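Local coordinates for protein endo-beta-mannanase (Rhizomucor miehei, PDB 4QP0) that probably cleaves internal beta-1,4-mannosidic linkages in mannans, galactomannans and glucomannans as a secreted family 5 glycoside hydrolase, at residues Phe168-Ala173 against Ser211-Ala216; Phe255-Glu260 against Val289-Tyr294. All blocks are in the same frame, centred on the assembly; numbering follows the deposited sequence.

Contact 1 (Phe168-Ala173 against Ser211-Ala216); sequences FGWEIA and SNHLVA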
loop_
_atom_site.group_PDB
_atom_site.type_symbol
_atom_site.label_atom_id
_atom_site.label_comp_id
_atom_site.label_asym_id
_atom_site.label_seq_id
_atom_site.Cartn_x
_atom_site.Cartn_y
_atom_site.Cartn_z
ATOM N N PHE A 168 4.236 -0.343 -10.568
ATOM C CA PHE A 168 2.789 -0.320 -10.788
ATOM C C PHE A 168 2.251 1.078 -10.534
ATOM O O PHE A 168 1.524 1.633 -11.364
ATOM C CB PHE A 168 2.114 -1.304 -9.838
ATOM C CG PHE A 168 0.644 -1.506 -10.085
ATOM C CD1 PHE A 168 0.187 -2.677 -10.678
ATOM C CD2 PHE A 168 -0.293 -0.555 -9.673
ATOM C CE1 PHE A 168 -1.167 -2.886 -10.895
ATOM C CE2 PHE A 168 -1.648 -0.761 -9.886
ATOM C CZ PHE A 168 -2.084 -1.931 -10.495
ATOM N N GLY A 169 2.597 1.642 -9.379
ATOM C CA GLY A 169 2.115 2.958 -9.021
ATOM C C GLY A 169 2.563 3.338 -7.635
ATOM O O GLY A 169 3.044 2.494 -6.883
ATOM N N TRP A 170 2.402 4.618 -7.312
ATOM C CA TRP A 170 2.750 5.174 -5.997
ATOM C C TRP A 170 1.599 5.241 -5.032
ATOM O O TRP A 170 0.479 5.580 -5.410
ATOM C CB TRP A 170 3.302 6.581 -6.166
ATOM C CG TRP A 170 4.442 6.641 -7.137
ATOM C CD1 TRP A 170 4.445 7.207 -8.404
ATOM C CD2 TRP A 170 5.790 6.086 -6.954
ATOM N NE1 TRP A 170 5.673 7.054 -9.005
ATOM C CE2 TRP A 170 6.528 6.389 -8.188
ATOM C CE3 TRP A 170 6.438 5.404 -5.929
ATOM C CZ2 TRP A 170 7.856 6.015 -8.364
ATOM C CZ3 TRP A 170 7.779 5.037 -6.112
ATOM C CH2 TRP A 170 8.470 5.334 -7.301
ATOM N N GLU A 171 1.868 4.938 -3.766
ATOM C CA GLU A 171 0.900 5.174 -2.710
ATOM C C GLU A 171 1.457 6.199 -1.746
ATOM O O GLU A 171 2.606 6.088 -1.305
ATOM C CB GLU A 171 0.575 3.884 -1.966
ATOM C CG GLU A 171 0.066 2.771 -2.859
ATOM C CD GLU A 171 -0.774 1.769 -2.105
ATOM O OE1 GLU A 171 -0.348 1.315 -1.014
ATOM O OE2 GLU A 171 -1.871 1.450 -2.608
ATOM N N ILE A 172 0.630 7.191 -1.424
ATOM C CA ILE A 172 1.010 8.310 -0.545
ATOM C C ILE A 172 1.501 7.849 0.834
ATOM O O ILE A 172 2.631 8.147 1.230
ATOM C CB ILE A 172 -0.161 9.310 -0.366
ATOM C CG1 ILE A 172 -0.495 9.991 -1.700
ATOM C CG2 ILE A 172 0.170 10.336 0.715
ATOM C CD1 ILE A 172 -1.842 10.687 -1.730
ATOM N N ALA A 173 0.643 7.127 1.553
ATOM C CA ALA A 173 0.956 6.640 2.885
ATOM C C ALA A 173 0.153 5.393 3.220
ATOM O O ALA A 173 -0.932 5.175 2.685
ATOM C CB ALA A 173 0.688 7.722 3.916
ATOM N N SER A 211 4.214 11.653 -14.675
ATOM C CA SER A 211 3.020 11.551 -15.507
ATOM C C SER A 211 2.839 10.146 -16.106
ATOM O O SER A 211 1.948 9.929 -16.924
ATOM C CB SER A 211 3.065 12.599 -16.617
ATOM O OG SER A 211 4.261 12.461 -17.371
ATOM N N ASN A 212 3.677 9.198 -15.706
ATOM C CA ASN A 212 3.575 7.839 -16.253
ATOM C C ASN A 212 2.786 6.914 -15.345
ATOM O O ASN A 212 2.053 6.058 -15.817
ATOM C CB ASN A 212 4.963 7.241 -16.535
ATOM C CG ASN A 212 5.828 8.142 -17.409
ATOM O OD1 ASN A 212 5.347 8.757 -18.358
ATOM N ND2 ASN A 212 7.112 8.221 -17.086
ATOM N N HIS A 213 2.932 7.114 -14.040
ATOM C CA HIS A 213 2.446 6.164 -13.055
ATOM C C HIS A 213 1.112 6.498 -12.472
ATOM O O HIS A 213 0.686 7.658 -12.459
ATOM C CB HIS A 213 3.458 6.007 -11.926
ATOM C CG HIS A 213 4.713 5.291 -12.333
ATOM N ND1 HIS A 213 5.910 5.902 -12.379
ATOM C CD2 HIS A 213 4.925 3.970 -12.722
ATOM C CE1 HIS A 213 6.846 5.020 -12.769
ATOM N NE2 HIS A 213 6.241 3.839 -12.984
ATOM N N LEU A 214 0.448 5.460 -11.974
ATOM C CA LEU A 214 -0.786 5.614 -11.224
ATOM C C LEU A 214 -0.478 6.060 -9.804
ATOM O O LEU A 214 0.627 5.843 -9.288
ATOM C CB LEU A 214 -1.587 4.309 -11.207
ATOM C CG LEU A 214 -1.911 3.677 -12.558
ATOM C CD1 LEU A 214 -2.729 2.418 -12.337
ATOM C CD2 LEU A 214 -2.657 4.640 -13.471
ATOM N N VAL A 215 -1.462 6.690 -9.179
ATOM C CA VAL A 215 -1.324 7.126 -7.799
ATOM C C VAL A 215 -2.566 6.687 -7.036
ATOM O O VAL A 215 -3.678 6.792 -7.549
ATOM C CB VAL A 215 -1.121 8.661 -7.697
ATOM C CG1 VAL A 215 -0.869 9.095 -6.257
ATOM C CG2 VAL A 215 0.040 9.086 -8.572
ATOM N N ALA A 216 -2.354 6.171 -5.826
ATOM C CA ALA A 216 -3.431 5.888 -4.880
ATOM C C ALA A 216 -3.028 6.367 -3.489
ATOM O O ALA A 216 -1.948 6.931 -3.320
ATOM C CB ALA A 216 -3.763 4.409 -4.870
HETATM O O HOH W 1 1.454 2.661 -13.659
#

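Contact 2 (Phe255-Glu260 against Val289-Tyr294); sequences FHLYPE and VIMEEY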
loop_
_atom_site.group_PDB
_atom_site.type_symbol
_atom_site.label_atom_id
_atom_site.label_comp_id
_atom_site.label_asym_id
_atom_site.label_seq_id
_atom_site.Cartn_x
_atom_site.Cartn_y
_atom_site.Cartn_z
ATOM N N PHE A 255 -8.505 -0.364 -0.342
ATOM C CA PHE A 255 -9.050 -0.737 0.950
ATOM C C PHE A 255 -8.436 -2.028 1.519
ATOM O O PHE A 255 -7.913 -2.883 0.790
ATOM C CB PHE A 255 -10.585 -0.777 0.921
ATOM C CG PHE A 255 -11.172 -2.006 0.270
ATOM C CD1 PHE A 255 -11.721 -3.018 1.047
ATOM C CD2 PHE A 255 -11.216 -2.133 -1.114
ATOM C CE1 PHE A 255 -12.290 -4.141 0.462
ATOM C CE2 PHE A 255 -11.785 -3.258 -1.709
ATOM C CZ PHE A 255 -12.327 -4.257 -0.917
ATOM N N HIS A 256 -8.490 -2.136 2.841
ATOM C CA HIS A 256 -7.902 -3.245 3.566
ATOM C C HIS A 256 -8.994 -3.991 4.261
ATOM O O HIS A 256 -10.084 -3.458 4.459
ATOM C CB HIS A 256 -6.890 -2.721 4.581
ATOM C CG HIS A 256 -5.740 -1.959 3.959
ATOM N ND1 HIS A 256 -4.558 -1.805 4.577
ATOM C CD2 HIS A 256 -5.621 -1.325 2.723
ATOM C CE1 HIS A 256 -3.730 -1.095 3.786
ATOM N NE2 HIS A 256 -4.384 -0.800 2.656
ATOM N N LEU A 257 -8.716 -5.236 4.629
ATOM C CA LEU A 257 -9.671 -6.058 5.367
ATOM C C LEU A 257 -9.012 -6.775 6.543
ATOM O O LEU A 257 -8.184 -7.667 6.357
ATOM C CB LEU A 257 -10.378 -7.046 4.429
ATOM C CG LEU A 257 -11.409 -8.019 5.031
ATOM C CD1 LEU A 257 -12.482 -7.275 5.819
ATOM C CD2 LEU A 257 -12.038 -8.880 3.943
ATOM N N TYR A 258 -9.387 -6.356 7.754
ATOM C CA TYR A 258 -8.917 -6.965 9.000
ATOM C C TYR A 258 -10.050 -7.054 10.028
ATOM O O TYR A 258 -10.165 -6.186 10.913
ATOM C CB TYR A 258 -7.720 -6.186 9.569
ATOM C CG TYR A 258 -6.458 -6.324 8.744
ATOM C CD1 TYR A 258 -5.679 -7.482 8.813
ATOM C CD2 TYR A 258 -6.052 -5.307 7.882
ATOM C CE1 TYR A 258 -4.531 -7.623 8.057
ATOM C CE2 TYR A 258 -4.902 -5.436 7.125
ATOM C CZ TYR A 258 -4.145 -6.597 7.215
ATOM O OH TYR A 258 -2.994 -6.736 6.460
ATOM N N PRO A 259 -10.900 -8.100 9.912
ATOM C CA PRO A 259 -12.076 -8.218 10.787
ATOM C C PRO A 259 -11.738 -8.434 12.263
ATOM O O PRO A 259 -12.481 -7.964 13.125
ATOM C CB PRO A 259 -12.831 -9.428 10.221
ATOM C CG PRO A 259 -11.831 -10.184 9.424
ATOM C CD PRO A 259 -10.849 -9.177 8.905
ATOM N N GLU A 260 -10.631 -9.127 12.545
ATOM C CA GLU A 260 -10.209 -9.395 13.928
ATOM C C GLU A 260 -9.740 -8.123 14.623
ATOM O O GLU A 260 -10.136 -7.854 15.754
ATOM C CB GLU A 260 -9.118 -10.464 13.976
ATOM C CG GLU A 260 -9.562 -11.817 13.445
ATOM C CD GLU A 260 -8.411 -12.801 13.340
ATOM O OE1 GLU A 260 -7.567 -12.652 12.425
ATOM O OE2 GLU A 260 -8.350 -13.731 14.174
ATOM N N VAL A 289 -10.746 -0.310 -7.916
ATOM C CA VAL A 289 -10.492 -0.391 -6.490
ATOM C C VAL A 289 -9.762 -1.710 -6.246
ATOM O O VAL A 289 -9.967 -2.691 -6.969
ATOM C CB VAL A 289 -11.796 -0.272 -5.668
ATOM C CG1 VAL A 289 -11.520 -0.400 -4.181
ATOM C CG2 VAL A 289 -12.468 1.067 -5.936
ATOM N N ILE A 290 -8.880 -1.702 -5.251
ATOM C CA ILE A 290 -8.088 -2.870 -4.914
ATOM C C ILE A 290 -8.134 -3.112 -3.407
ATOM O O ILE A 290 -7.880 -2.203 -2.604
ATOM C CB ILE A 290 -6.631 -2.737 -5.436
ATOM C CG1 ILE A 290 -5.830 -4.027 -5.202
ATOM C CG2 ILE A 290 -5.933 -1.513 -4.846
ATOM C CD1 ILE A 290 -4.365 -3.930 -5.579
ATOM N N MET A 291 -8.507 -4.333 -3.032
ATOM C CA MET A 291 -8.393 -4.781 -1.652
ATOM C C MET A 291 -6.943 -5.179 -1.490
ATOM O O MET A 291 -6.566 -6.334 -1.688
ATOM C CB MET A 291 -9.321 -5.956 -1.365
ATOM C CG MET A 291 -9.241 -6.467 0.064
ATOM S SD MET A 291 -10.659 -7.482 0.506
ATOM C CE MET A 291 -10.382 -8.975 -0.453
ATOM N N GLU A 292 -6.116 -4.195 -1.159
ATOM C CA GLU A 292 -4.678 -4.380 -1.281
ATOM C C GLU A 292 -4.062 -5.009 -0.043
ATOM O O GLU A 292 -2.904 -5.422 -0.078
ATOM C CB GLU A 292 -4.005 -3.055 -1.598
ATOM C CG GLU A 292 -4.265 -1.981 -0.556
ATOM C CD GLU A 292 -3.296 -0.842 -0.700
ATOM O OE1 GLU A 292 -2.523 -0.878 -1.679
ATOM O OE2 GLU A 292 -3.301 0.078 0.152
ATOM N N GLU A 293 -4.828 -5.044 1.046
ATOM C CA GLU A 293 -4.465 -5.809 2.235
ATOM C C GLU A 293 -5.673 -6.584 2.717
ATOM O O GLU A 293 -6.761 -6.024 2.865
ATOM C CB GLU A 293 -3.985 -4.907 3.372
ATOM C CG GLU A 293 -2.494 -4.635 3.389
ATOM C CD GLU A 293 -2.033 -3.909 4.653
ATOM O OE1 GLU A 293 -2.331 -4.379 5.775
ATOM O OE2 GLU A 293 -1.352 -2.870 4.520
ATOM N N TYR A 294 -5.485 -7.878 2.934
ATOM C CA TYR A 294 -6.427 -8.649 3.734
ATOM C C TYR A 294 -5.715 -9.766 4.457
ATOM O O TYR A 294 -4.681 -10.256 3.991
ATOM C CB TYR A 294 -7.635 -9.144 2.928
ATOM C CG TYR A 294 -7.351 -10.101 1.814
ATOM C CD1 TYR A 294 -7.476 -11.476 2.005
ATOM C CD2 TYR A 294 -7.011 -9.639 0.548
ATOM C CE1 TYR A 294 -7.243 -12.368 0.967
ATOM C CE2 TYR A 294 -6.770 -10.515 -0.492
ATOM C CZ TYR A 294 -6.889 -11.879 -0.282
ATOM O OH TYR A 294 -6.645 -12.750 -1.314
#

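Contact 1 (Phe168-Ala173 against Ser211-Ala216)
The indole of Trp170 and the imidazole of His213 meet as an oblique pair, with their planes 78° apart and ring centroids 5.1 Å from each other. Trp170 holds CG beside its backbone N and anti to its carbonyl carbon (chi1 -54°), from where CD1 and NE1 come up against His213. Trp170 NE1 lies 3.6 Å from His213 ND1, and both nitrogens turn to the same acceptor, Asp210 OD2, so one carboxylate oxygen ties the two rings together. At the edge of the imidazole, near its plane, sits the carbonyl oxygen of Phe168; His213 NE2 is hydrogen-bonded to Asp164 O, and bonds at both nitrogens fix the ring's rotation. Phe168 leaves its strand away from 211-216, but its ring swings back until CE2 is 4.2 Å from Leu214 CD1. Phe4 and Phe12 meet His213 and Phe168, respectively, edge-to-face.

Between the backbones a parallel ladder runs from Trp170 onward: Trp170 N to Leu214 O (2.9 Å), Ala216 N to Trp170 O (2.9 Å), then a longer bond from Ile172 N to Ala216 O (3.2 Å). At Phe168 the direct bond is missing: its O is 4.0 Å from Leu214 N, and a water that donates to Phe168 O links weakly to Leu214 N.

Trp170 and Val215 share one face of the sheet, Glu171 and Ala216 the other, where Glu171 OE1 binds Arg53 and Thr106. These are neighbouring strands of the TIM barrel, joined in the chain through helix 192-209. That helix packs on Val215 and Ile172, helix 136-151 covers Trp170, and strand 102-106 continues the sheet beyond 168-171.

Contact 2 (Phe255-Glu260 against Val289-Tyr294)
His256 is held between two glutamates that approach it in quite different ways. Glu293 lies over one face of the imidazole, its CB 3.6 Å from the ring centroid, a CH-pi contact. Glu292 comes in at the edge: NE2 donates to OE2 over 2.9 Å, in the ring plane, and meets the oxygen on its anti side. That carboxylate is turned 65° against the ring. With CG lodged between its backbone N and carbonyl carbon (chi1 58°), Glu292 sends its extended chain obliquely across to the edge of the imidazole.

Tyr258 reaches back from beyond the strand end, and its OH donates to Glu293 OE1 at 2.5 Å, again on the anti side, with phenol and carboxylate planes 77° apart.

On the opposite face of the sheet the contact is greasy. Met291 CB sits over the Phe255 ring, 3.5 Å from CZ, while its sulfur flanks the same ring obliquely as a Met-aromatic contact; Val289 CG1 touches the ring edge at CD2, 3.5 Å away. The parallel register slips by one between Phe255 and His256, a beta bulge: Phe255 pairs with Met291, yet His256 pairs with Glu293.

The bulge thus puts adjacent Glu292 and Glu293 within reach of one histidine. Arg53 bridges to both carboxylates, and His256 ND1 bonds Glu175, so the imidazole is gripped at both nitrogens. Glu293, at the end of its barrel strand, matches the position of the family 5 nucleophile and probably has that role, oriented by Tyr258 and Arg53.

In the fold
Contacts 1 and 2 lie on opposite sides of the chain's centre, their own centres about 18 Å apart, yet they meet inside the barrel. Glu171 of contact 1 brings OE2 to 2.6 Å from Glu292 OE1 of contact 2, close enough to suggest a shared proton, and Arg53 forms salt bridges with both residues as well as with Glu293. A second link runs through His256, which binds Glu175, just past the 168-173 segment. In family 5 barrels the acid/base and nucleophile glutamates stand at the ends of the fourth and seventh strands; Glu175 and Glu293 fit those places, so both contacts probably frame the catalytic centre.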